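Endo-alpha-mannosidase (Bacteroides thetaiotaomicron, PDB 4ACY) hydrolyses internal alpha-mannosidic linkages as a GH99 endo-alpha-mannosidase, probably acting on N-glycan-type mannose chains. Local coordinates at residues I225-K230 with T247-T252; L229-L234 with K264-W269; K275-S280 with I315-S320; M310-I315 with A365-E370. All coordinates share one frame; numbering follows the deposited sequence.

Contact 1 (I225-K230 with T247-T252); sequences IGLTLK and TYFAAT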
loop_
_atom_site.group_PDB
_atom_site.type_symbol
_atom_site.label_atom_id
_atom_site.label_comp_id
_atom_site.label_asym_id
_atom_site.label_seq_id
_atom_site.Cartn_x
_atom_site.Cartn_y
_atom_site.Cartn_z
ATOM N N ILE A 225 -8.269 -7.023 7.063
ATOM C CA ILE A 225 -6.933 -6.980 7.605
ATOM C C ILE A 225 -6.695 -5.602 8.207
ATOM O O ILE A 225 -6.613 -4.599 7.483
ATOM C CB ILE A 225 -5.870 -7.264 6.475
ATOM C CG1 ILE A 225 -6.201 -8.561 5.700
ATOM C CG2 ILE A 225 -4.450 -7.253 7.036
ATOM C CD1 ILE A 225 -6.191 -9.858 6.534
ATOM N N GLY A 226 -6.581 -5.553 9.533
ATOM C CA GLY A 226 -6.363 -4.277 10.239
ATOM C C GLY A 226 -4.905 -3.902 10.417
ATOM O O GLY A 226 -4.017 -4.756 10.429
ATOM N N LEU A 227 -4.647 -2.601 10.504
ATOM C CA LEU A 227 -3.302 -2.102 10.753
ATOM C C LEU A 227 -3.020 -2.226 12.243
ATOM O O LEU A 227 -3.774 -1.701 13.077
ATOM C CB LEU A 227 -3.167 -0.644 10.299
ATOM C CG LEU A 227 -1.783 -0.005 10.447
ATOM C CD1 LEU A 227 -0.772 -0.768 9.632
ATOM C CD2 LEU A 227 -1.847 1.454 9.985
ATOM N N THR A 228 -1.952 -2.945 12.568
ATOM C CA THR A 228 -1.514 -3.064 13.947
ATOM C C THR A 228 -0.292 -2.178 14.135
ATOM O O THR A 228 0.541 -2.089 13.248
ATOM C CB THR A 228 -1.227 -4.538 14.369
ATOM O OG1 THR A 228 -0.968 -4.598 15.792
ATOM C CG2 THR A 228 -0.052 -5.112 13.609
ATOM N N LEU A 229 -0.216 -1.522 15.292
ATOM C CA LEU A 229 0.934 -0.682 15.655
ATOM C C LEU A 229 1.957 -1.400 16.529
ATOM O O LEU A 229 3.132 -1.054 16.532
ATOM C CB LEU A 229 0.454 0.559 16.402
ATOM C CG LEU A 229 -0.471 1.491 15.637
ATOM C CD1 LEU A 229 -0.934 2.555 16.638
ATOM C CD2 LEU A 229 0.255 2.084 14.439
ATOM N N LYS A 230 1.504 -2.393 17.285
ATOM C CA LYS A 230 2.393 -3.069 18.210
ATOM C C LYS A 230 1.904 -4.470 18.546
ATOM O O LYS A 230 0.700 -4.731 18.607
ATOM C CB LYS A 230 2.574 -2.246 19.496
ATOM C CG LYS A 230 1.298 -1.978 20.302
ATOM C CD LYS A 230 1.529 -0.894 21.372
ATOM C CE LYS A 230 1.378 0.497 20.797
ATOM N NZ LYS A 230 2.043 1.516 21.666
ATOM N N THR A 247 1.239 -4.292 8.720
ATOM C CA THR A 247 2.117 -3.369 9.455
ATOM C C THR A 247 2.323 -2.036 8.753
ATOM O O THR A 247 2.656 -1.031 9.401
ATOM C CB THR A 247 3.473 -4.005 9.777
ATOM O OG1 THR A 247 4.165 -4.321 8.565
ATOM C CG2 THR A 247 3.274 -5.281 10.600
ATOM N N TYR A 248 2.128 -2.056 7.432
ATOM C CA TYR A 248 2.247 -0.909 6.530
ATOM C C TYR A 248 3.608 -0.195 6.445
ATOM O O TYR A 248 4.242 -0.184 5.390
ATOM C CB TYR A 248 1.104 0.126 6.657
ATOM C CG TYR A 248 1.237 1.098 5.524
ATOM C CD1 TYR A 248 0.870 0.723 4.233
ATOM C CD2 TYR A 248 1.857 2.344 5.708
ATOM C CE1 TYR A 248 1.069 1.576 3.148
ATOM C CE2 TYR A 248 2.062 3.217 4.613
ATOM C CZ TYR A 248 1.659 2.819 3.347
ATOM O OH TYR A 248 1.837 3.656 2.256
ATOM N N PHE A 249 4.021 0.443 7.541
ATOM C CA PHE A 249 5.113 1.422 7.477
ATOM C C PHE A 249 6.422 0.830 6.974
ATOM O O PHE A 249 6.880 -0.175 7.484
ATOM C CB PHE A 249 5.280 2.101 8.837
ATOM C CG PHE A 249 4.023 2.749 9.304
ATOM C CD1 PHE A 249 3.562 3.910 8.676
ATOM C CD2 PHE A 249 3.263 2.175 10.318
ATOM C CE1 PHE A 249 2.363 4.512 9.066
ATOM C CE2 PHE A 249 2.061 2.767 10.724
ATOM C CZ PHE A 249 1.612 3.937 10.099
ATOM N N ALA A 250 7.007 1.461 5.956
ATOM C CA ALA A 250 8.203 0.906 5.321
ATOM C C ALA A 250 9.459 1.204 6.119
ATOM O O ALA A 250 10.503 0.601 5.867
ATOM C CB ALA A 250 8.357 1.446 3.931
ATOM N N ALA A 251 9.370 2.168 7.040
ATOM C CA ALA A 251 10.548 2.579 7.816
ATOM C C ALA A 251 10.685 1.697 9.052
ATOM O O ALA A 251 9.809 1.694 9.928
ATOM C CB ALA A 251 10.451 4.023 8.205
ATOM N N THR A 252 11.777 0.929 9.100
ATOM C CA THR A 252 12.002 -0.005 10.201
ATOM C C THR A 252 11.982 0.766 11.517
ATOM O O THR A 252 12.625 1.814 11.639
ATOM C CB THR A 252 13.329 -0.782 10.054
ATOM O OG1 THR A 252 14.389 0.140 9.797
ATOM C CG2 THR A 252 13.244 -1.764 8.909
HETATM O O HOH W 1 2.595 -0.564 12.186
#
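Leu227 carries its CG anti to the backbone N (chi1 -177°) and Phe249 carries its CG anti to the carbonyl carbon (chi1 -57°), and these two torsions bring a forked leucine up to an aromatic ring on a TIM, or (beta/alpha)8, barrel. Leu227 is the last residue of strand 223-227, while Thr247 follows directly on the neighbouring parallel strand 244-246. The contact therefore lies where both segments leave the C-terminal end of the sheet, the end at which TIM-barrel enzymes carry their active sites. The branches of Leu227 divide the work. Leu227 CD1 turns to the backbone, 3.4 Å from Thr247 O, and packs 3.6 Å from Tyr248 CB. Leu227 CD2 meets Phe249 CE2 at 4.2 Å, the two side chains crossing at about a right angle. Leu229 brings a second methyl to the same ring carbon, its CD2 standing at the ring edge, 4.2 Å from Phe249 CE2. The Tyr248 ring leads away from this packing: its OH is hydrogen-bonded to Tyr47 OH, and its side chain lies close to a bound formic acid, consistent with a pocket there. Thr247 OG1 is likewise engaged elsewhere, by Ser280 N of strand 276-281. The polar link between the segments is one water, which donates to Thr228 O at 2.8 Å and to Thr247 O at 2.8 Å while lying in the plane of the Phe249 ring, at its edge.

Contact 2 (L229-L234 with K264-W269); sequences LKESEL and KSMQQW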
loop_
_atom_site.group_PDB
_atom_site.type_symbol
_atom_site.label_atom_id
_atom_site.label_comp_id
_atom_site.label_asym_id
_atom_site.label_seq_id
_atom_site.Cartn_x
_atom_site.Cartn_y
_atom_site.Cartn_z
ATOM N N LEU A 229 -0.216 -1.522 15.292
ATOM C CA LEU A 229 0.934 -0.682 15.655
ATOM C C LEU A 229 1.957 -1.400 16.529
ATOM O O LEU A 229 3.132 -1.054 16.532
ATOM C CB LEU A 229 0.454 0.559 16.402
ATOM C CG LEU A 229 -0.471 1.491 15.637
ATOM C CD1 LEU A 229 -0.934 2.555 16.638
ATOM C CD2 LEU A 229 0.255 2.084 14.439
ATOM N N LYS A 230 1.504 -2.393 17.285
ATOM C CA LYS A 230 2.393 -3.069 18.210
ATOM C C LYS A 230 1.904 -4.470 18.546
ATOM O O LYS A 230 0.700 -4.731 18.607
ATOM C CB LYS A 230 2.574 -2.246 19.496
ATOM C CG LYS A 230 1.298 -1.978 20.302
ATOM C CD LYS A 230 1.529 -0.894 21.372
ATOM C CE LYS A 230 1.378 0.497 20.797
ATOM N NZ LYS A 230 2.043 1.516 21.666
ATOM N N GLU A 231 2.869 -5.355 18.751
ATOM C CA GLU A 231 2.622 -6.737 19.133
ATOM C C GLU A 231 1.671 -6.872 20.333
ATOM O O GLU A 231 0.845 -7.793 20.375
ATOM C CB GLU A 231 3.977 -7.406 19.403
ATOM C CG GLU A 231 3.919 -8.848 19.823
ATOM C CD GLU A 231 5.153 -9.610 19.421
ATOM O OE1 GLU A 231 6.254 -9.009 19.322
ATOM O OE2 GLU A 231 5.014 -10.826 19.207
ATOM N N SER A 232 1.764 -5.935 21.284
ATOM C CA SER A 232 0.957 -5.986 22.512
ATOM C C SER A 232 -0.507 -5.615 22.297
ATOM O O SER A 232 -1.348 -5.857 23.171
ATOM C CB SER A 232 1.575 -5.120 23.622
ATOM O OG SER A 232 1.449 -3.745 23.309
ATOM N N GLU A 233 -0.822 -5.041 21.135
ATOM C CA GLU A 233 -2.203 -4.698 20.808
ATOM C C GLU A 233 -2.853 -5.698 19.835
ATOM O O GLU A 233 -3.982 -5.498 19.384
ATOM C CB GLU A 233 -2.304 -3.265 20.274
ATOM C CG GLU A 233 -2.049 -2.211 21.339
ATOM C CD GLU A 233 -2.097 -0.781 20.813
ATOM O OE1 GLU A 233 -2.265 -0.554 19.589
ATOM O OE2 GLU A 233 -1.959 0.132 21.644
ATOM N N LEU A 234 -2.141 -6.775 19.533
ATOM C CA LEU A 234 -2.685 -7.831 18.669
ATOM C C LEU A 234 -4.040 -8.406 19.138
ATOM O O LEU A 234 -4.889 -8.732 18.302
ATOM C CB LEU A 234 -1.652 -8.934 18.414
ATOM C CG LEU A 234 -0.480 -8.581 17.485
ATOM C CD1 LEU A 234 0.466 -9.757 17.345
ATOM C CD2 LEU A 234 -0.982 -8.155 16.109
ATOM N N LYS A 264 8.790 -12.661 13.470
ATOM C CA LYS A 264 8.637 -14.080 13.844
ATOM C C LYS A 264 7.614 -14.286 14.973
ATOM O O LYS A 264 6.729 -15.146 14.881
ATOM C CB LYS A 264 9.989 -14.709 14.199
ATOM C CG LYS A 264 10.848 -14.980 12.988
ATOM C CD LYS A 264 12.108 -15.762 13.365
ATOM C CE LYS A 264 12.936 -16.072 12.128
ATOM N NZ LYS A 264 14.115 -16.927 12.441
ATOM N N SER A 265 7.726 -13.478 16.020
ATOM C CA SER A 265 6.795 -13.535 17.156
ATOM C C SER A 265 5.349 -13.185 16.752
ATOM O O SER A 265 4.393 -13.798 17.219
ATOM C CB SER A 265 7.319 -12.648 18.292
ATOM O OG SER A 265 6.380 -12.531 19.346
HETATM N N MSE A 266 5.185 -12.205 15.871
HETATM C CA MSE A 266 3.850 -11.823 15.428
HETATM C C MSE A 266 3.207 -12.926 14.590
HETATM O O MSE A 266 2.005 -13.201 14.725
HETATM C CB MSE A 266 3.892 -10.481 14.693
HETATM C CG MSE A 266 4.140 -9.326 15.650
HETATM SE SE MSE A 266 4.773 -7.705 14.776
HETATM C CE MSE A 266 3.150 -7.276 13.814
ATOM N N GLN A 267 4.015 -13.568 13.750
ATOM C CA GLN A 267 3.555 -14.721 12.969
ATOM C C GLN A 267 3.124 -15.852 13.893
ATOM O O GLN A 267 2.116 -16.516 13.647
ATOM C CB GLN A 267 4.657 -15.218 12.022
ATOM C CG GLN A 267 4.378 -16.586 11.335
ATOM C CD GLN A 267 3.140 -16.590 10.427
ATOM O OE1 GLN A 267 2.539 -15.553 10.147
ATOM N NE2 GLN A 267 2.752 -17.782 9.975
ATOM N N GLN A 268 3.903 -16.071 14.949
ATOM C CA GLN A 268 3.568 -17.087 15.951
ATOM C C GLN A 268 2.214 -16.791 16.596
ATOM O O GLN A 268 1.408 -17.701 16.768
ATOM C CB GLN A 268 4.661 -17.195 17.026
ATOM C CG GLN A 268 5.939 -17.927 16.611
ATOM C CD GLN A 268 7.053 -17.823 17.670
ATOM O OE1 GLN A 268 6.786 -17.812 18.886
ATOM N NE2 GLN A 268 8.304 -17.750 17.213
ATOM N N TRP A 269 1.969 -15.523 16.936
ATOM C CA TRP A 269 0.684 -15.090 17.492
ATOM C C TRP A 269 -0.447 -15.326 16.491
ATOM O O TRP A 269 -1.522 -15.820 16.854
ATOM C CB TRP A 269 0.723 -13.602 17.888
ATOM C CG TRP A 269 -0.509 -13.169 18.646
ATOM C CD1 TRP A 269 -0.674 -13.158 20.006
ATOM C CD2 TRP A 269 -1.753 -12.709 18.094
ATOM N NE1 TRP A 269 -1.928 -12.717 20.331
ATOM C CE2 TRP A 269 -2.619 -12.440 19.181
ATOM C CE3 TRP A 269 -2.225 -12.509 16.788
ATOM C CZ2 TRP A 269 -3.923 -11.965 19.007
ATOM C CZ3 TRP A 269 -3.523 -12.041 16.616
ATOM C CH2 TRP A 269 -4.357 -11.774 17.717
#
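Leu234 lies against the indole of Trp269, and its atoms can be taken in order from the backbone outward. Leu234 CB sits almost exactly above the six-membered ring, 3.6 Å from the centroid of that Trp269 ring and only 7° off its normal, a clear CH-pi contact. Beyond CG the side chain forks. Leu234 CD1 moves on to the pyrrole half of the indole, 3.8 Å from Trp269 CG, and also approaches Met266 CG at 4.1 Å. Leu234 CD2 turns to Thr228, just past strand 223-227, 3.6 Å from Thr228 OG1. The backbone joins in as well, for Leu234 O comes within 3.1 Å of Trp269 CH2, so the residue follows the indole along much of its length. Trp269 is further stacked with His273.

Three residues before Leu234, Glu231 reaches out with CG anti to its backbone N (chi1 180°) and an extended chain, bringing its CD within 3.9 Å of Met266 CG. Its carboxylate ends beside Ser265, but the modelled separation there is too short to be reliable, and the nature of that meeting stays doubtful. Met266, a selenomethionine, bends at chi3 (68°) and touches Phe245 and Phe277 on two barrel strands. The short 3-10 segment 231-233 holds Glu231, and Leu234 follows it, with Leu234 N hydrogen-bonded to Glu231 O. The geometry is that of a (beta/alpha)8 barrel exterior, where outer helix 263-272 covers the strands and its flank packs on the connection running from strand 223-227 to helix 235-239.

Contact 3 (K275-S280 with I315-S320); sequences KLFIPS and IESGAS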
loop_
_atom_site.group_PDB
_atom_site.type_symbol
_atom_site.label_atom_id
_atom_site.label_comp_id
_atom_site.label_asym_id
_atom_site.label_seq_id
_atom_site.Cartn_x
_atom_site.Cartn_y
_atom_site.Cartn_z
ATOM N N LYS A 275 -5.242 -16.111 12.742
ATOM C CA LYS A 275 -5.263 -14.830 12.018
ATOM C C LYS A 275 -4.175 -14.817 10.947
ATOM O O LYS A 275 -3.200 -15.565 11.040
ATOM C CB LYS A 275 -5.055 -13.646 12.983
ATOM C CG LYS A 275 -6.110 -13.498 14.089
ATOM C CD LYS A 275 -7.531 -13.313 13.532
ATOM C CE LYS A 275 -8.546 -13.149 14.650
ATOM N NZ LYS A 275 -9.970 -13.205 14.184
ATOM N N LEU A 276 -4.338 -13.960 9.936
ATOM C CA LEU A 276 -3.341 -13.808 8.891
ATOM C C LEU A 276 -2.441 -12.633 9.193
ATOM O O LEU A 276 -2.916 -11.502 9.301
ATOM C CB LEU A 276 -4.004 -13.570 7.537
ATOM C CG LEU A 276 -4.755 -14.728 6.881
ATOM C CD1 LEU A 276 -5.338 -14.207 5.583
ATOM C CD2 LEU A 276 -3.813 -15.897 6.604
ATOM N N PHE A 277 -1.152 -12.910 9.336
ATOM C CA PHE A 277 -0.137 -11.861 9.467
ATOM C C PHE A 277 0.389 -11.499 8.085
ATOM O O PHE A 277 0.892 -12.366 7.349
ATOM C CB PHE A 277 0.997 -12.365 10.364
ATOM C CG PHE A 277 2.230 -11.492 10.388
ATOM C CD1 PHE A 277 2.148 -10.090 10.443
ATOM C CD2 PHE A 277 3.490 -12.089 10.394
ATOM C CE1 PHE A 277 3.311 -9.323 10.494
ATOM C CE2 PHE A 277 4.643 -11.337 10.452
ATOM C CZ PHE A 277 4.558 -9.947 10.508
ATOM N N ILE A 278 0.287 -10.216 7.736
ATOM C CA ILE A 278 0.806 -9.757 6.446
ATOM C C ILE A 278 1.823 -8.637 6.690
ATOM O O ILE A 278 1.444 -7.474 6.775
ATOM C CB ILE A 278 -0.340 -9.278 5.488
ATOM C CG1 ILE A 278 -1.464 -10.337 5.428
ATOM C CG2 ILE A 278 0.242 -8.932 4.101
ATOM C CD1 ILE A 278 -2.543 -10.005 4.415
ATOM N N PRO A 279 3.118 -8.985 6.834
ATOM C CA PRO A 279 4.117 -7.936 7.046
ATOM C C PRO A 279 4.174 -7.032 5.822
ATOM O O PRO A 279 3.846 -7.471 4.707
ATOM C CB PRO A 279 5.431 -8.707 7.179
ATOM C CG PRO A 279 5.169 -10.042 6.495
ATOM C CD PRO A 279 3.718 -10.329 6.766
ATOM N N SER A 280 4.567 -5.779 6.040
ATOM C CA SER A 280 4.799 -4.853 4.945
ATOM C C SER A 280 6.277 -4.522 4.824
ATOM O O SER A 280 6.922 -4.134 5.803
ATOM C CB SER A 280 3.977 -3.571 5.116
ATOM O OG SER A 280 2.593 -3.864 5.259
ATOM N N ILE A 315 10.157 -12.883 4.773
ATOM C CA ILE A 315 10.115 -14.285 4.341
ATOM C C ILE A 315 10.416 -15.208 5.522
ATOM O O ILE A 315 9.697 -16.186 5.753
ATOM C CB ILE A 315 11.083 -14.544 3.168
ATOM C CG1 ILE A 315 10.599 -13.808 1.905
ATOM C CG2 ILE A 315 11.229 -16.055 2.890
ATOM C CD1 ILE A 315 11.653 -13.722 0.825
ATOM N N GLU A 316 11.462 -14.873 6.277
ATOM C CA GLU A 316 11.896 -15.689 7.419
ATOM C C GLU A 316 10.889 -15.742 8.570
ATOM O O GLU A 316 10.945 -16.650 9.402
ATOM C CB GLU A 316 13.264 -15.221 7.931
ATOM C CG GLU A 316 14.424 -15.682 7.078
ATOM C CD GLU A 316 15.780 -15.275 7.635
ATOM O OE1 GLU A 316 15.836 -14.561 8.668
ATOM O OE2 GLU A 316 16.804 -15.673 7.033
ATOM N N SER A 317 9.978 -14.774 8.627
ATOM C CA SER A 317 8.947 -14.768 9.666
ATOM C C SER A 317 8.010 -15.964 9.537
ATOM O O SER A 317 7.377 -16.362 10.517
ATOM C CB SER A 317 8.128 -13.478 9.608
ATOM O OG SER A 317 7.233 -13.496 8.505
ATOM N N GLY A 318 7.908 -16.509 8.321
ATOM C CA GLY A 318 6.969 -17.596 8.025
ATOM C C GLY A 318 5.580 -17.130 7.582
ATOM O O GLY A 318 4.681 -17.951 7.388
ATOM N N ALA A 319 5.401 -15.817 7.416
ATOM C CA ALA A 319 4.137 -15.259 6.923
ATOM C C ALA A 319 3.785 -15.869 5.574
ATOM O O ALA A 319 4.679 -16.205 4.786
ATOM C CB ALA A 319 4.230 -13.752 6.800
ATOM N N SER A 320 2.489 -16.020 5.330
ATOM C CA SER A 320 1.966 -16.618 4.085
ATOM C C SER A 320 1.731 -15.583 2.984
ATOM O O SER A 320 1.568 -15.941 1.809
ATOM C CB SER A 320 0.651 -17.365 4.361
ATOM O OG SER A 320 0.857 -18.475 5.225
HETATM O O HOH W 2 0.276 -14.982 6.677
#
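An ST turn at Ser317, where the chain comes off helix 305-316 on its way to strand 322-324, sets Ser317 and Ala319 against Phe277 and Pro279 of barrel strand 276-281. Ser317 OG lies between its own backbone N and carbonyl carbon (chi1 74°), and from there it accepts from Ala319 N at 3.2 Å in a fairly straight bond (160°). The same hydroxyl hydrogen-bonds Ala314 O, so two backbone groups grip it, and Ser317 OG also lies 3.9 Å from Phe277 CE2, oblique to the ring. Putting an alanine here would probably leave Ala319 N without its acceptor and the turn freer to shift away from the Phe277 ring. Gly318 completes the turn with positive phi (89°), where a side chain would be jammed against the carbonyl O of Ser317.

Ala319 CB is the main apolar probe. It lies 3.5 Å from Pro279 CD, slightly tighter than ordinary van der Waals contact, and 4.0 Å from Phe277 CD2. Pro279 CD in turn stands 3.7 Å above the plane of the Phe277 ring, over its centre, so methyl, proline and phenyl form one compact cluster. Beside this cluster, a water donates to Phe277 O at 2.8 Å and accepts from Ser320 N at 2.8 Å, bridging strand and loop. Among its neighbours, the Phe277 ring meets Trp263 edge-to-face and touches Gln267 and Ala270 of helix 263-272; Phe245 of strand 244-246 approaches it too, and Pro279 O is hydrogen-bonded to Ser323 OG on strand 322-324.

Contact 4 (M310-I315 with A365-E370); sequences MYKAAI and AYWVDE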
loop_
_atom_site.group_PDB
_atom_site.type_symbol
_atom_site.label_atom_id
_atom_site.label_comp_id
_atom_site.label_asym_id
_atom_site.label_seq_id
_atom_site.Cartn_x
_atom_site.Cartn_y
_atom_site.Cartn_z
HETATM N N MSE A 310 14.950 -6.214 4.781
HETATM C CA MSE A 310 13.557 -6.186 5.214
HETATM C C MSE A 310 12.759 -7.331 4.577
HETATM O O MSE A 310 11.957 -7.987 5.252
HETATM C CB MSE A 310 12.909 -4.831 4.904
HETATM C CG MSE A 310 11.635 -4.584 5.696
HETATM SE SE MSE A 310 11.153 -2.712 5.628
HETATM C CE MSE A 310 9.865 -2.672 7.088
ATOM N N TYR A 311 12.983 -7.563 3.286
ATOM C CA TYR A 311 12.252 -8.620 2.584
ATOM C C TYR A 311 12.646 -9.989 3.143
ATOM O O TYR A 311 11.786 -10.832 3.382
ATOM C CB TYR A 311 12.487 -8.536 1.072
ATOM C CG TYR A 311 11.262 -8.809 0.215
ATOM C CD1 TYR A 311 10.512 -9.980 0.377
ATOM C CD2 TYR A 311 10.873 -7.909 -0.785
ATOM C CE1 TYR A 311 9.397 -10.246 -0.431
ATOM C CE2 TYR A 311 9.752 -8.161 -1.600
ATOM C CZ TYR A 311 9.020 -9.334 -1.402
ATOM O OH TYR A 311 7.914 -9.628 -2.171
ATOM N N LYS A 312 13.943 -10.184 3.389
ATOM C CA LYS A 312 14.418 -11.431 3.990
ATOM C C LYS A 312 13.756 -11.680 5.342
ATOM O O LYS A 312 13.320 -12.798 5.622
ATOM C CB LYS A 312 15.950 -11.446 4.113
ATOM C CG LYS A 312 16.537 -12.757 4.697
ATOM C CD LYS A 312 16.143 -13.995 3.873
ATOM C CE LYS A 312 17.126 -15.149 4.074
ATOM N NZ LYS A 312 16.576 -16.413 3.491
ATOM N N ALA A 313 13.660 -10.641 6.170
ATOM C CA ALA A 313 12.964 -10.747 7.464
ATOM C C ALA A 313 11.491 -11.161 7.301
ATOM O O ALA A 313 10.981 -11.973 8.071
ATOM C CB ALA A 313 13.063 -9.443 8.236
ATOM N N ALA A 314 10.817 -10.591 6.306
ATOM C CA ALA A 314 9.415 -10.934 6.040
ATOM C C ALA A 314 9.272 -12.403 5.640
ATOM O O ALA A 314 8.396 -13.099 6.141
ATOM C CB ALA A 314 8.814 -10.025 4.988
ATOM N N ILE A 315 10.157 -12.883 4.773
ATOM C CA ILE A 315 10.115 -14.285 4.341
ATOM C C ILE A 315 10.416 -15.208 5.522
ATOM O O ILE A 315 9.697 -16.186 5.753
ATOM C CB ILE A 315 11.083 -14.544 3.168
ATOM C CG1 ILE A 315 10.599 -13.808 1.905
ATOM C CG2 ILE A 315 11.229 -16.055 2.890
ATOM C CD1 ILE A 315 11.653 -13.722 0.825
ATOM N N ALA A 365 11.299 -9.147 -7.980
ATOM C CA ALA A 365 11.154 -10.452 -8.639
ATOM C C ALA A 365 12.033 -11.511 -7.982
ATOM O O ALA A 365 11.586 -12.641 -7.778
ATOM C CB ALA A 365 11.467 -10.348 -10.125
ATOM N N TYR A 366 13.274 -11.134 -7.652
ATOM C CA TYR A 366 14.210 -11.991 -6.919
ATOM C C TYR A 366 13.643 -12.437 -5.575
ATOM O O TYR A 366 13.658 -13.620 -5.239
ATOM C CB TYR A 366 15.543 -11.262 -6.704
ATOM C CG TYR A 366 16.463 -12.005 -5.783
ATOM C CD1 TYR A 366 17.245 -13.052 -6.261
ATOM C CD2 TYR A 366 16.538 -11.682 -4.423
ATOM C CE1 TYR A 366 18.083 -13.753 -5.413
ATOM C CE2 TYR A 366 17.368 -12.380 -3.561
ATOM C CZ TYR A 366 18.146 -13.412 -4.072
ATOM O OH TYR A 366 18.981 -14.108 -3.244
ATOM N N TRP A 367 13.145 -11.481 -4.801
ATOM C CA TRP A 367 12.574 -11.784 -3.493
ATOM C C TRP A 367 11.269 -12.577 -3.565
ATOM O O TRP A 367 11.031 -13.455 -2.731
ATOM C CB TRP A 367 12.406 -10.494 -2.682
ATOM C CG TRP A 367 13.739 -10.053 -2.179
ATOM C CD1 TRP A 367 14.404 -8.904 -2.494
ATOM C CD2 TRP A 367 14.592 -10.789 -1.304
ATOM N NE1 TRP A 367 15.620 -8.867 -1.850
ATOM C CE2 TRP A 367 15.762 -10.014 -1.112
ATOM C CE3 TRP A 367 14.480 -12.024 -0.655
ATOM C CZ2 TRP A 367 16.823 -10.442 -0.314
ATOM C CZ3 TRP A 367 15.541 -12.447 0.158
ATOM C CH2 TRP A 367 16.689 -11.653 0.319
ATOM N N VAL A 368 10.434 -12.274 -4.550
ATOM C CA VAL A 368 9.234 -13.082 -4.794
ATOM C C VAL A 368 9.629 -14.548 -5.050
ATOM O O VAL A 368 9.014 -15.461 -4.506
ATOM C CB VAL A 368 8.337 -12.498 -5.926
ATOM C CG1 VAL A 368 7.222 -13.475 -6.331
ATOM C CG2 VAL A 368 7.730 -11.160 -5.502
ATOM N N ASP A 369 10.668 -14.771 -5.850
ATOM C CA ASP A 369 11.121 -16.144 -6.078
ATOM C C ASP A 369 11.643 -16.801 -4.788
ATOM O O ASP A 369 11.345 -17.975 -4.521
ATOM C CB ASP A 369 12.153 -16.217 -7.197
ATOM C CG ASP A 369 12.561 -17.643 -7.510
ATOM O OD1 ASP A 369 11.706 -18.432 -7.970
ATOM O OD2 ASP A 369 13.737 -17.973 -7.277
ATOM N N GLU A 370 12.392 -16.045 -3.984
ATOM C CA GLU A 370 12.846 -16.548 -2.684
ATOM C C GLU A 370 11.657 -16.885 -1.792
ATOM O O GLU A 370 11.681 -17.866 -1.054
ATOM C CB GLU A 370 13.754 -15.537 -1.969
ATOM C CG GLU A 370 15.119 -15.341 -2.602
ATOM C CD GLU A 370 15.928 -16.623 -2.650
ATOM O OE1 GLU A 370 16.146 -17.246 -1.586
ATOM O OE2 GLU A 370 16.350 -16.989 -3.761
HETATM O O HOH W 3 16.969 -15.821 0.538
#
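Tyr311 and Trp367 form the aromatic centre of a buried helix-helix contact on the outside of the barrel, between helices 305-316 and 359-376. The axes of the two short segments run nearly parallel, 18° apart, with a closest approach of 10.4 Å that bulky side chains fill. The two rings are near parallel but slid apart, so each covers the other's CB instead of its ring: Trp367 CB stands 3.4 Å from the Tyr311 ring centroid, 6° off the normal, and Tyr311 CB lies 3.9 Å from the centroid of the five-membered ring of Trp367. Reciprocal CH-pi contacts thus join two outer helices of the (beta/alpha)8 fold, and Tyr311 also touches Ile322 and Ile324 of strand 322-324. A serine in place of Tyr311 removes the phenol ring, which would probably open a gap over Trp367 CB and leave Val368 CG2 without its neighbour. Trp367 NE1 is hydrogen-bonded to Asp308 OD1. Ile315 CD1 meets Trp367 CE3 at 3.6 Å, crossing the indole at about a right angle. At the solvent side, a water accepts from Lys312 NZ at 3.0 Å and donates to Glu370 OE1 at 2.7 Å; Glu370 OE2 forms a salt bridge with Lys373.

From the N terminus, strand 223-227 enters contact 1, which closes the short excursion through helix 235-239 and strand 244-246. Contact 2 starts from the same stretch, sharing Leu229 and Lys230, and closes a longer loop onto helix 263-272; Met266 CE touches Thr228 CG2 at 3.9 Å, joining the two. Both are complete before contact 3 opens on strand 276-281, yet Thr247 CG2 packs 4.0 Å from Phe277 CE1 and ties contact 1 to it. Contacts 3 and 4 cross along the chain: residues 310-314 fall inside the loop that contact 3 closes, Ile315 is shared, and contact 4 carries helix 305-316 on to the C-terminal helix 359-376.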